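PDB 3MCX: SusD superfamily protein from Bacteroides thetaiotaomicron, which is of unknown function but, as a member of the SusD family of outer-membrane lipoproteins, probably binds glycans at the cell surface for uptake. Local coordinates for residues A[46-49]-A[50-54]; A[281-284]-A[285-289]; A[314-318]-A[319-323]; A[343-346]-A[347-350]; A[438-441]-A[442-445]. All blocks are in the same frame, centred on the assembly; numbering follows the deposited sequence. Where two conformers were deposited one is given.

In the fold
All five contacts are local, each folding a short run of chain on itself, and they follow one another without nesting or crossing. Contact 1 closes the C-terminal end of helix 44-51 in the interior. Contact 2 rounds the loop between helix 276-279 and strand 292-293, and contact 3 the zinc-binding loop after strand 313-314; they touch through Asn282, which probably hydrogen-bonds Val317 N and Glu315 O. Contact 4 turns the chain before strand 351-355 and meets contact 1 where Trp46 packs on Asn350. Contact 5 forms the weakly bonded helical turn around 441-444 and reaches contact 1 through His438 and Ala54, about 31 Å from contact 4 between centres.

Contact 1 of 5, residues A[46-49]-A[50-54]; sequences WYYG and DCRAA
Arg52 lies over one face of the Tyr48 ring, its CG methylene 3.7 Å from the ring centroid and 17° off the ring normal, a CH-pi contact displaced toward the ring's rim. The guanidinium follows the ring outward, its plane 31° from that of the phenol, and brings NH2 to 3.0 Å from Tyr48 OH. The torsions of both residues make this overlap possible: Tyr48 sends CG anti to its own N (chi1 179°), placing the phenol against Arg52, while Arg52 bends at chi2 and chi3 to fold back across it. The polar end of Arg52 is fixed from beyond the turn, NH2 giving a hydrogen bond to Arg456 O and NH1 one to Tyr71 O. Next to this pair, backbone bonds continue the helical turn. Tyr47 O accepts from Cys51 N at 3.0 Å, almost in line with its carbonyl, and also from Asp50 N at 3.0 Å, which comes from above the carbonyl plane. Tyr48 O takes Arg52 N at 3.2 Å. Cys51 SG stands 4.4 Å from Tyr47 CD1. The Asp50 carboxylate is buried, and its oxygens are satisfied by Gly416 N and Gly418 N. The whole turn is enclosed: Trp46 meets Phe338 edge-to-face and rests on helix 276-279, Tyr48 meets Tyr71 edge-to-face, and helix 420-426 covers Tyr48, Arg52 and Ala53, so that residues 46-53 touch both helices.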
loop_
_atom_site.group_PDB
_atom_site.type_symbol
_atom_site.label_atom_id
_atom_site.label_comp_id
_atom_site.label_asym_id
_atom_site.label_seq_id
_atom_site.Cartn_x
_atom_site.Cartn_y
_atom_site.Cartn_z
ATOM N N TRP A 46 -5.260 2.192 -0.619
ATOM C CA TRP A 46 -4.253 3.040 -1.248
ATOM C C TRP A 46 -3.833 4.118 -0.262
ATOM O O TRP A 46 -2.647 4.237 0.075
ATOM C CB TRP A 46 -4.811 3.596 -2.561
ATOM C CG TRP A 46 -3.823 4.275 -3.453
ATOM C CD1 TRP A 46 -2.624 4.809 -3.111
ATOM C CD2 TRP A 46 -4.019 4.541 -4.851
ATOM N NE1 TRP A 46 -2.037 5.378 -4.252
ATOM C CE2 TRP A 46 -2.893 5.230 -5.313
ATOM C CE3 TRP A 46 -5.056 4.257 -5.767
ATOM C CZ2 TRP A 46 -2.754 5.626 -6.654
ATOM C CZ3 TRP A 46 -4.915 4.656 -7.095
ATOM C CH2 TRP A 46 -3.782 5.335 -7.522
ATOM N N TYR A 47 -4.782 4.898 0.232
ATOM C CA TYR A 47 -4.414 6.054 1.045
ATOM C C TYR A 47 -4.370 5.829 2.543
ATOM O O TYR A 47 -3.854 6.677 3.283
ATOM C CB TYR A 47 -5.237 7.293 0.676
ATOM C CG TYR A 47 -6.739 7.160 0.775
ATOM C CD1 TYR A 47 -7.370 6.862 1.989
ATOM C CD2 TYR A 47 -7.554 7.447 -0.299
ATOM C CE1 TYR A 47 -8.782 6.770 2.082
ATOM C CE2 TYR A 47 -8.927 7.374 -0.232
ATOM C CZ TYR A 47 -9.539 7.026 0.966
ATOM O OH TYR A 47 -10.927 6.948 1.037
ATOM N N TYR A 48 -4.852 4.671 3.045
ATOM C CA TYR A 48 -4.777 4.384 4.487
ATOM C C TYR A 48 -3.374 4.545 5.049
ATOM O O TYR A 48 -3.189 5.263 6.043
ATOM C CB TYR A 48 -5.326 2.991 4.779
ATOM C CG TYR A 48 -5.270 2.571 6.239
ATOM C CD1 TYR A 48 -6.192 3.021 7.154
ATOM C CD2 TYR A 48 -4.255 1.728 6.708
ATOM C CE1 TYR A 48 -6.151 2.617 8.480
ATOM C CE2 TYR A 48 -4.198 1.334 8.039
ATOM C CZ TYR A 48 -5.148 1.796 8.912
ATOM O OH TYR A 48 -5.123 1.421 10.228
ATOM N N GLY A 49 -2.393 3.972 4.382
ATOM C CA GLY A 49 -1.026 3.972 4.876
ATOM C C GLY A 49 -0.320 5.302 4.753
ATOM O O GLY A 49 0.809 5.444 5.218
ATOM N N ASP A 50 -0.956 6.292 4.135
ATOM C CA ASP A 50 -0.462 7.656 4.135
ATOM C C ASP A 50 -1.180 8.528 5.171
ATOM O O ASP A 50 -0.534 9.130 6.017
ATOM C CB ASP A 50 -0.581 8.218 2.739
ATOM C CG ASP A 50 0.358 7.528 1.787
ATOM O OD1 ASP A 50 1.591 7.748 1.929
ATOM O OD2 ASP A 50 -0.130 6.777 0.932
ATOM N N CYS A 51 -2.494 8.552 5.170
ATOM C CA CYS A 51 -3.206 9.453 6.082
ATOM C C CYS A 51 -3.113 9.071 7.553
ATOM O O CYS A 51 -3.419 9.888 8.445
ATOM C CB CYS A 51 -4.673 9.694 5.681
ATOM S SG CYS A 51 -5.751 8.264 5.868
ATOM N N ARG A 52 -2.675 7.841 7.839
ATOM C CA ARG A 52 -2.466 7.391 9.206
ATOM C C ARG A 52 -1.118 7.824 9.780
ATOM O O ARG A 52 -0.898 7.718 10.996
ATOM C CB ARG A 52 -2.620 5.859 9.295
ATOM C CG ARG A 52 -3.988 5.342 8.967
ATOM C CD ARG A 52 -4.950 5.491 10.112
ATOM N NE ARG A 52 -4.816 4.362 11.042
ATOM C CZ ARG A 52 -5.651 4.129 12.042
ATOM N NH1 ARG A 52 -6.605 4.995 12.330
ATOM N NH2 ARG A 52 -5.531 3.007 12.752
ATOM N N ALA A 53 -0.216 8.308 8.919
ATOM C CA ALA A 53 1.115 8.755 9.333
ATOM C C ALA A 53 1.098 10.291 9.429
ATOM O O ALA A 53 0.103 10.850 9.906
ATOM C CB ALA A 53 2.235 8.196 8.402
ATOM N N ALA A 54 2.189 10.976 9.101
ATOM C CA ALA A 54 2.329 12.407 9.398
ATOM C C ALA A 54 2.494 13.330 8.202
ATOM O O ALA A 54 2.529 14.562 8.400
ATOM C CB ALA A 54 3.514 12.633 10.366
#

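Contact 2 of 5, residues A[281-284]-A[285-289]; sequences ANEA and TVDWN
Glu283 keeps CG anti to its carbonyl carbon (chi1 -57°) and runs extended through chi2 (162°), which carries its carboxylate across the loop to three consecutive backbone N-H groups of 287-289. OE1 accepts from Asp287 N at 3.0 Å and from Asn289 N at 3.1 Å, and the two donors approach from opposite faces of the carboxylate plane. OE2 turns its syn lone pair to Trp288 N at 2.9 Å, with an N-H...O angle of 166°. Three bonds thus hold the carboxylate against rotation, and the N-H dipoles converging on it would be expected to stabilise its negative charge. Its OE2 also lies at the edge of the Trp288 ring, near the ring plane, 3.7 Å from CD1. Farther back, Asn289 ND2 donates to Ala281 O at 2.9 Å from a tilted direction, closing the loop at its neck; the same ND2 bonds Leu291 O. With an alanine in place of Glu283, the three N-H groups of 287-289 are likely to lose their common acceptor, and the far side of the loop would probably be freer to move. The loop lies at the surface between helix 276-279 and strand 292-293: Glu283 and Trp288 pack on Met278 of that helix, Asn282 and Asn289 touch Tyr334 of strand 334-335, and Val286 leans on Ile318 and Asn321 of the zinc-binding loop.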
loop_
_atom_site.group_PDB
_atom_site.type_symbol
_atom_site.label_atom_id
_atom_site.label_comp_id
_atom_site.label_asym_id
_atom_site.label_seq_id
_atom_site.Cartn_x
_atom_site.Cartn_y
_atom_site.Cartn_z
ATOM N N ALA A 281 -6.816 15.183 -5.778
ATOM C CA ALA A 281 -6.821 16.072 -6.927
ATOM C C ALA A 281 -6.788 17.537 -6.541
ATOM O O ALA A 281 -7.279 17.941 -5.480
ATOM C CB ALA A 281 -8.067 15.798 -7.797
ATOM N N ASN A 282 -6.200 18.293 -7.446
ATOM C CA ASN A 282 -6.040 19.744 -7.372
ATOM C C ASN A 282 -7.033 20.310 -8.364
ATOM O O ASN A 282 -6.744 20.496 -9.554
ATOM C CB ASN A 282 -4.585 20.068 -7.679
ATOM C CG ASN A 282 -4.198 21.485 -7.407
ATOM O OD1 ASN A 282 -5.028 22.346 -7.077
ATOM N ND2 ASN A 282 -2.874 21.753 -7.530
ATOM N N GLU A 283 -8.242 20.558 -7.858
ATOM C CA GLU A 283 -9.418 20.750 -8.710
ATOM C C GLU A 283 -9.698 22.220 -8.979
ATOM O O GLU A 283 -9.399 23.089 -8.149
ATOM C CB GLU A 283 -10.652 20.138 -8.017
ATOM C CG GLU A 283 -10.539 18.668 -7.667
ATOM C CD GLU A 283 -11.555 18.245 -6.641
ATOM O OE1 GLU A 283 -11.423 18.649 -5.470
ATOM O OE2 GLU A 283 -12.487 17.474 -7.020
ATOM N N ALA A 284 -10.296 22.536 -10.131
ATOM C CA ALA A 284 -10.651 23.901 -10.447
ATOM C C ALA A 284 -11.784 24.429 -9.565
ATOM O O ALA A 284 -11.918 25.624 -9.367
ATOM C CB ALA A 284 -11.022 24.022 -11.935
ATOM N N THR A 285 -12.614 23.507 -9.067
ATOM C CA THR A 285 -13.621 23.809 -8.039
ATOM C C THR A 285 -13.479 22.688 -7.012
ATOM O O THR A 285 -13.478 21.502 -7.371
ATOM C CB THR A 285 -15.062 23.828 -8.624
ATOM O OG1 THR A 285 -15.179 24.868 -9.591
ATOM C CG2 THR A 285 -16.121 24.072 -7.522
ATOM N N VAL A 286 -13.317 23.035 -5.734
ATOM C CA VAL A 286 -13.115 22.022 -4.690
ATOM C C VAL A 286 -14.311 21.079 -4.692
ATOM O O VAL A 286 -15.464 21.554 -4.690
ATOM C CB VAL A 286 -12.976 22.664 -3.306
ATOM C CG1 VAL A 286 -12.917 21.608 -2.187
ATOM C CG2 VAL A 286 -11.721 23.565 -3.231
ATOM N N ASP A 287 -14.056 19.783 -4.759
ATOM C CA ASP A 287 -15.152 18.796 -4.801
ATOM C C ASP A 287 -14.780 17.532 -4.066
ATOM O O ASP A 287 -15.188 17.360 -2.917
ATOM C CB ASP A 287 -15.585 18.570 -6.264
ATOM C CG ASP A 287 -16.900 17.814 -6.373
ATOM O OD1 ASP A 287 -17.426 17.386 -5.340
ATOM O OD2 ASP A 287 -17.401 17.639 -7.496
ATOM N N TRP A 288 -13.989 16.674 -4.688
ATOM C CA TRP A 288 -13.649 15.383 -4.148
ATOM C C TRP A 288 -12.438 15.372 -3.236
ATOM O O TRP A 288 -12.308 14.451 -2.434
ATOM C CB TRP A 288 -13.407 14.363 -5.270
ATOM C CG TRP A 288 -14.609 14.129 -6.107
ATOM C CD1 TRP A 288 -14.949 14.756 -7.271
ATOM C CD2 TRP A 288 -15.645 13.186 -5.843
ATOM N NE1 TRP A 288 -16.146 14.246 -7.761
ATOM C CE2 TRP A 288 -16.588 13.284 -6.892
ATOM C CE3 TRP A 288 -15.863 12.259 -4.818
ATOM C CZ2 TRP A 288 -17.742 12.497 -6.930
ATOM C CZ3 TRP A 288 -17.015 11.466 -4.867
ATOM C CH2 TRP A 288 -17.919 11.579 -5.923
ATOM N N ASN A 289 -11.562 16.358 -3.328
ATOM C CA ASN A 289 -10.307 16.271 -2.604
ATOM C C ASN A 289 -10.491 16.120 -1.096
ATOM O O ASN A 289 -11.308 16.816 -0.490
ATOM C CB ASN A 289 -9.459 17.539 -2.872
ATOM C CG ASN A 289 -8.214 17.597 -2.029
ATOM O OD1 ASN A 289 -8.311 17.872 -0.818
ATOM N ND2 ASN A 289 -7.049 17.340 -2.635
#

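Contact 3 of 5, residues A[314-318]-A[319-323]; sequences KESVI and ENNTG. With ZN (zinc ion), chain D.
Glu315 and Glu319 meet at a zinc ion, each giving one carboxylate oxygen: OE2 of Glu315 at 1.9 Å and OE1 of Glu319 at 2.0 Å from the metal. Their carboxylate planes stand 85° apart, almost perpendicular, and the metal's positive charge probably offsets the closeness of two like charges. Glu315 reaches it with an extended side chain, whereas Glu319 bends at chi2 (-69°) to turn its carboxylate back toward Glu315. This is the outward part of the contact, where water fills in: one molecule donates to both Ser316 O and Glu319 OE2, tying the second oxygen of that carboxylate to the backbone. The inward part is closer knit and relies on Ser316 and Asn321, both buried. Asn321 ND2 donates to Ser316 OG at 2.9 Å, the hydroxyl 16° out of the amide plane, and Ser316 OG in turn donates to Ile318 O at 2.8 Å, so a relay of bonds runs through the bend. Ile318 CD1 packs against the same amide, 3.9 Å from ND2. On the other branch of the amide, Asn321 OD1 accepts from Gly323 N at 2.9 Å. Replacing Asn321 by an alanine would probably leave Ser316 OG without its donor and Gly323 N without its acceptor, letting the two arms of the bend drift apart. The OD1 bond makes an Asx turn, and the outer carboxylates form a zinc site completed by His330 ND1, with two ligands four residues apart on an irregular loop.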
loop_
_atom_site.group_PDB
_atom_site.type_symbol
_atom_site.label_atom_id
_atom_site.label_comp_id
_atom_site.label_asym_id
_atom_site.label_seq_id
_atom_site.Cartn_x
_atom_site.Cartn_y
_atom_site.Cartn_z
ATOM N N LYS A 314 2.594 20.726 -5.489
ATOM C CA LYS A 314 1.977 21.783 -6.260
ATOM C C LYS A 314 1.085 22.650 -5.356
ATOM O O LYS A 314 0.395 22.128 -4.492
ATOM C CB LYS A 314 1.097 21.145 -7.341
ATOM C CG LYS A 314 1.809 20.139 -8.223
ATOM C CD LYS A 314 2.924 20.821 -8.997
ATOM C CE LYS A 314 3.615 19.880 -9.974
ATOM N NZ LYS A 314 4.876 20.486 -10.547
ATOM N N GLU A 315 1.035 23.943 -5.631
ATOM C CA GLU A 315 0.131 24.829 -4.971
ATOM C C GLU A 315 -1.275 24.619 -5.591
ATOM O O GLU A 315 -1.390 24.174 -6.718
ATOM C CB GLU A 315 0.605 26.228 -5.279
ATOM C CG GLU A 315 -0.041 27.226 -4.505
ATOM C CD GLU A 315 0.224 28.690 -4.896
ATOM O OE1 GLU A 315 1.182 29.133 -5.654
ATOM O OE2 GLU A 315 -0.609 29.424 -4.329
ATOM N N SER A 316 -2.318 24.947 -4.843
ATOM C CA SER A 316 -3.687 24.952 -5.363
ATOM C C SER A 316 -3.813 25.729 -6.669
ATOM O O SER A 316 -3.372 26.869 -6.795
ATOM C CB SER A 316 -4.613 25.610 -4.340
ATOM O OG SER A 316 -5.939 25.751 -4.829
ATOM N N VAL A 317 -4.477 25.105 -7.641
ATOM C CA VAL A 317 -4.756 25.786 -8.897
ATOM C C VAL A 317 -5.816 26.896 -8.709
ATOM O O VAL A 317 -5.932 27.815 -9.521
ATOM C CB VAL A 317 -5.183 24.820 -10.053
ATOM C CG1 VAL A 317 -4.081 23.806 -10.368
ATOM C CG2 VAL A 317 -6.497 24.097 -9.715
ATOM N N ILE A 318 -6.597 26.806 -7.629
ATOM C CA ILE A 318 -7.444 27.920 -7.211
ATOM C C ILE A 318 -6.613 28.895 -6.346
ATOM O O ILE A 318 -6.232 28.555 -5.228
ATOM C CB ILE A 318 -8.646 27.458 -6.363
ATOM C CG1 ILE A 318 -9.494 26.428 -7.140
ATOM C CG2 ILE A 318 -9.464 28.628 -5.881
ATOM C CD1 ILE A 318 -10.461 25.610 -6.221
ATOM N N GLU A 319 -6.287 30.054 -6.859
ATOM C CA GLU A 319 -5.556 31.016 -6.028
ATOM C C GLU A 319 -6.475 31.515 -4.920
ATOM O O GLU A 319 -7.646 31.757 -5.137
ATOM C CB GLU A 319 -4.938 32.171 -6.832
ATOM C CG GLU A 319 -3.642 31.772 -7.589
ATOM C CD GLU A 319 -2.445 31.484 -6.696
ATOM O OE1 GLU A 319 -2.426 31.959 -5.525
ATOM O OE2 GLU A 319 -1.561 30.736 -7.176
ATOM N N ASN A 320 -5.903 31.705 -3.740
ATOM C CA ASN A 320 -6.616 32.285 -2.589
ATOM C C ASN A 320 -7.739 31.310 -2.194
ATOM O O ASN A 320 -8.844 31.725 -1.898
ATOM C CB ASN A 320 -7.114 33.702 -2.880
ATOM C CG ASN A 320 -5.995 34.625 -3.286
ATOM O OD1 ASN A 320 -4.872 34.457 -2.750
ATOM N ND2 ASN A 320 -6.248 35.551 -4.187
ATOM N N ASN A 321 -7.386 30.036 -2.173
ATOM C CA ASN A 321 -8.354 28.960 -1.954
ATOM C C ASN A 321 -8.783 28.904 -0.493
ATOM O O ASN A 321 -7.986 28.525 0.373
ATOM C CB ASN A 321 -7.704 27.651 -2.394
ATOM C CG ASN A 321 -8.661 26.430 -2.415
ATOM O OD1 ASN A 321 -9.776 26.502 -1.879
ATOM N ND2 ASN A 321 -8.218 25.337 -3.022
ATOM N N THR A 322 -10.055 29.218 -0.221
ATOM C CA THR A 322 -10.539 29.227 1.168
ATOM C C THR A 322 -10.939 27.837 1.652
ATOM O O THR A 322 -11.274 27.693 2.838
ATOM C CB THR A 322 -11.711 30.168 1.363
ATOM O OG1 THR A 322 -12.775 29.734 0.523
ATOM C CG2 THR A 322 -11.298 31.598 1.020
ATOM N N GLY A 323 -10.825 26.815 0.785
ATOM C CA GLY A 323 -11.053 25.405 1.119
ATOM C C GLY A 323 -9.853 24.721 1.764
ATOM O O GLY A 323 -9.917 23.554 2.173
HETATM ZN ZN ZN D . -0.818 31.361 -4.427
HETATM O O HOH W 1 -2.136 28.526 -8.641
HETATM O O HOH W 2 -4.633 29.338 -2.648
#

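Contact 4 of 5, residues A[343-346]-A[347-350]; sequences GDDP and KTNN
Asp345, in the conformer described here, lays its carboxylate alongside the folded side chain of Lys347, whose CB, CG and CE all pass close to OD1. That one oxygen is gripped twice by the same residue: the ammonium NZ forms a salt bridge to it at 3.0 Å, from the syn side and somewhat out of the carboxylate plane, and the backbone N donates to it at 3.0 Å from above the plane. The two nitrogens reach OD1 from opposite faces. The lysine manages this by bending at both chi3 (-67°) and chi4 (-66°), which folds its end over the Asp345 carboxylate. The carbonyl of Asp345 is doubly used as well. Thr348 N donates to it at 3.0 Å from above the carbonyl plane, while Thr348 OG1 gives it a shorter bond of 2.8 Å lying in that plane. OG1 is placed for this by sitting between the threonine N and carbonyl carbon (chi1 68°). One step on, Asn349 N bonds Pro346 O at 3.1 Å, and a water donates both to Pro346 O and to Asn349 O, bridging the end of the turn. Successive N-H to C=O bonds three residues apart make this a short 3-10 turn, begun by Pro346 and bracketed by Asp345 and Asn349. Asn349 ND2 donates straight to Asn350 O at 2.9 Å, in the planes of both groups, and Asn349 OD1 accepts from Gly340 N. The turn leads into strand 351-355; Pro346 rests on Pro277 and Met278 of helix 276-279, Lys347 touches Met278, and the Lys347 backbone pairs with Thr271.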
loop_
_atom_site.group_PDB
_atom_site.type_symbol
_atom_site.label_atom_id
_atom_site.label_comp_id
_atom_site.label_asym_id
_atom_site.label_seq_id
_atom_site.Cartn_x
_atom_site.Cartn_y
_atom_site.Cartn_z
ATOM N N GLY A 343 -2.616 13.522 -18.032
ATOM C CA GLY A 343 -2.119 14.566 -17.144
ATOM C C GLY A 343 -3.169 15.482 -16.537
ATOM O O GLY A 343 -2.815 16.352 -15.724
ATOM N N ASP A 344 -4.442 15.297 -16.921
ATOM C CA ASP A 344 -5.561 16.078 -16.381
ATOM C C ASP A 344 -6.833 15.270 -16.027
ATOM O O ASP A 344 -7.900 15.854 -15.862
ATOM C CB ASP A 344 -5.914 17.173 -17.369
ATOM C CG ASP A 344 -6.447 16.621 -18.677
ATOM O OD1 ASP A 344 -6.518 15.365 -18.841
ATOM O OD2 ASP A 344 -6.795 17.444 -19.574
ATOM N N ASP A 345 -6.730 13.940 -15.961
ATOM C CA ASP A 345 -7.910 13.111 -15.467
ATOM C C ASP A 345 -7.392 11.982 -14.648
ATOM O O ASP A 345 -7.119 10.839 -15.062
ATOM C CB ASP A 345 -9.048 12.618 -16.403
ATOM C CG ASP A 345 -10.297 11.978 -15.597
ATOM O OD1 ASP A 345 -10.357 12.028 -14.300
ATOM O OD2 ASP A 345 -11.233 11.414 -16.296
ATOM N N PRO A 346 -7.314 12.329 -13.352
ATOM C CA PRO A 346 -6.818 11.356 -12.401
ATOM C C PRO A 346 -7.527 10.010 -12.370
ATOM O O PRO A 346 -6.917 9.020 -11.959
ATOM C CB PRO A 346 -6.969 12.091 -11.056
ATOM C CG PRO A 346 -6.822 13.521 -11.421
ATOM C CD PRO A 346 -7.545 13.643 -12.715
ATOM N N LYS A 347 -8.801 9.993 -12.738
ATOM C CA LYS A 347 -9.573 8.749 -12.726
ATOM C C LYS A 347 -9.034 7.692 -13.675
ATOM O O LYS A 347 -9.428 6.517 -13.576
ATOM C CB LYS A 347 -11.041 9.036 -13.031
ATOM C CG LYS A 347 -11.722 9.792 -11.935
ATOM C CD LYS A 347 -13.221 9.928 -12.182
ATOM C CE LYS A 347 -13.533 10.788 -13.343
ATOM N NZ LYS A 347 -13.143 12.210 -13.136
ATOM N N THR A 348 -8.200 8.099 -14.627
ATOM C CA THR A 348 -7.570 7.169 -15.553
ATOM C C THR A 348 -6.216 6.615 -15.111
ATOM O O THR A 348 -5.647 5.776 -15.820
ATOM C CB THR A 348 -7.378 7.815 -16.951
ATOM O OG1 THR A 348 -6.389 8.868 -16.861
ATOM C CG2 THR A 348 -8.718 8.323 -17.505
ATOM N N ASN A 349 -5.676 7.105 -14.001
ATOM C CA ASN A 349 -4.373 6.680 -13.518
ATOM C C ASN A 349 -4.420 5.202 -13.173
ATOM O O ASN A 349 -5.335 4.725 -12.470
ATOM C CB ASN A 349 -3.934 7.495 -12.291
ATOM C CG ASN A 349 -2.438 7.758 -12.246
ATOM O OD1 ASN A 349 -2.007 8.864 -12.589
ATOM N ND2 ASN A 349 -1.633 6.743 -11.850
ATOM N N ASN A 350 -3.406 4.471 -13.612
ATOM C CA ASN A 350 -3.219 3.101 -13.132
ATOM C C ASN A 350 -2.901 3.089 -11.635
ATOM O O ASN A 350 -2.580 4.121 -11.032
ATOM C CB ASN A 350 -2.103 2.404 -13.894
ATOM C CG ASN A 350 -2.548 1.840 -15.220
ATOM O OD1 ASN A 350 -3.689 2.039 -15.678
ATOM N ND2 ASN A 350 -1.605 1.175 -15.904
HETATM O O HOH W 3 -7.004 6.325 -11.122
#

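Contact 5 of 5, residues A[438-441]-A[442-445]; sequences HLET and LKAS
Glu440 and Lys443 lie side by side and point the same way, joined by a salt bridge of 3.1 Å from NZ to OE1. The glutamate is bent at chi2 (-56°), which folds its carboxylate along the turn, and the lysine is stretched until its last torsion, chi4 72°, swings NZ back over that carboxylate. NZ therefore meets OE1 from above the carboxylate plane, with CD of the lysine 3.4 Å from the same oxygen. NZ also donates to a water that in turn donates to Leu439 O, so the ammonium is tied to the backbone at the start of the turn. Within the turn, Leu442 N bonds Leu439 O at 3.2 Å and Lys443 N bonds Glu440 O, both from above the carbonyl planes, before Ser445 N reaches four residues back to Thr441 O at 2.9 Å. On the inner side, Leu442 CD1 approaches His438 ND1 to 4.0 Å, the two side chains crossing at a slant. The imidazole is gripped at both nitrogens, ND1 by Tyr72 OH and NE2 by Asp296 OD1, which fixes its rotation. Thr441 turns OG1 between its own N and carbonyl carbon (chi1 49°), where it bonds Glu73 OE2. In the conformer given, Ser445 OG has Asn75 ND2 as its partner. This weakly bonded helical turn, 441-444, follows strand 431-432: His438 and Leu439 pack on Gln57 of strand 56-57, His438 and Leu442 touch Arg433, and Tyr72, Glu73 and Asn75, at and just beyond the end of helix 69-72, bind the polar groups of His438, Thr441 and Ser445.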
loop_
_atom_site.group_PDB
_atom_site.type_symbol
_atom_site.label_atom_id
_atom_site.label_comp_id
_atom_site.label_asym_id
_atom_site.label_seq_id
_atom_site.Cartn_x
_atom_site.Cartn_y
_atom_site.Cartn_z
ATOM N N HIS A 438 -2.123 20.796 10.268
ATOM C CA HIS A 438 -2.905 19.666 10.689
ATOM C C HIS A 438 -4.215 20.152 11.264
ATOM O O HIS A 438 -4.326 21.242 11.868
ATOM C CB HIS A 438 -2.128 18.823 11.689
ATOM C CG HIS A 438 -1.152 17.898 11.034
ATOM N ND1 HIS A 438 -1.538 16.756 10.354
ATOM C CD2 HIS A 438 0.203 17.951 10.948
ATOM C CE1 HIS A 438 -0.464 16.153 9.863
ATOM N NE2 HIS A 438 0.610 16.851 10.233
ATOM N N LEU A 439 -5.227 19.304 11.113
ATOM C CA LEU A 439 -6.556 19.729 11.507
ATOM C C LEU A 439 -6.710 19.816 13.017
ATOM O O LEU A 439 -6.132 19.013 13.754
ATOM C CB LEU A 439 -7.619 18.796 10.962
ATOM C CG LEU A 439 -7.614 18.670 9.463
ATOM C CD1 LEU A 439 -8.871 17.862 8.972
ATOM C CD2 LEU A 439 -7.486 20.003 8.743
ATOM N N GLU A 440 -7.561 20.725 13.473
ATOM C CA GLU A 440 -7.814 20.882 14.897
ATOM C C GLU A 440 -8.499 19.659 15.497
ATOM O O GLU A 440 -8.445 19.426 16.697
ATOM C CB GLU A 440 -8.622 22.148 15.194
ATOM C CG GLU A 440 -7.867 23.462 14.911
ATOM C CD GLU A 440 -6.544 23.579 15.650
ATOM O OE1 GLU A 440 -6.538 23.296 16.866
ATOM O OE2 GLU A 440 -5.528 23.970 15.003
ATOM N N THR A 441 -9.179 18.878 14.679
ATOM C CA THR A 441 -9.800 17.657 15.179
ATOM C C THR A 441 -8.809 16.671 15.808
ATOM O O THR A 441 -9.220 15.834 16.622
ATOM C CB THR A 441 -10.544 16.915 14.044
ATOM O OG1 THR A 441 -9.681 16.796 12.905
ATOM C CG2 THR A 441 -11.845 17.647 13.675
ATOM N N LEU A 442 -7.519 16.737 15.461
ATOM C CA LEU A 442 -6.536 15.835 16.105
ATOM C C LEU A 442 -6.421 16.112 17.608
ATOM O O LEU A 442 -6.074 15.213 18.376
ATOM C CB LEU A 442 -5.152 15.978 15.494
ATOM C CG LEU A 442 -5.004 15.698 14.002
ATOM C CD1 LEU A 442 -3.538 15.625 13.584
ATOM C CD2 LEU A 442 -5.734 14.358 13.609
ATOM N N LYS A 443 -6.671 17.337 18.053
ATOM C CA LYS A 443 -6.672 17.648 19.483
ATOM C C LYS A 443 -7.833 16.951 20.193
ATOM O O LYS A 443 -7.603 16.203 21.124
ATOM C CB LYS A 443 -6.700 19.165 19.725
ATOM C CG LYS A 443 -5.414 19.787 19.238
ATOM C CD LYS A 443 -5.307 21.305 19.387
ATOM C CE LYS A 443 -3.983 21.805 18.766
ATOM N NZ LYS A 443 -3.891 21.796 17.250
ATOM N N ALA A 444 -9.060 17.146 19.701
ATOM C CA ALA A 444 -10.246 16.529 20.323
ATOM C C ALA A 444 -10.192 15.001 20.244
ATOM O O ALA A 444 -10.642 14.293 21.155
ATOM C CB ALA A 444 -11.533 17.035 19.630
ATOM N N SER A 445 -9.603 14.472 19.181
ATOM C CA SER A 445 -9.534 13.012 19.005
ATOM C C SER A 445 -8.256 12.389 19.580
ATOM O O SER A 445 -8.014 11.197 19.428
ATOM C CB SER A 445 -9.669 12.641 17.524
ATOM O OG SER A 445 -10.929 13.027 16.999
HETATM O O HOH W 4 -3.935 19.497 15.426
HETATM O O HOH W 5 -12.506 15.253 16.730
#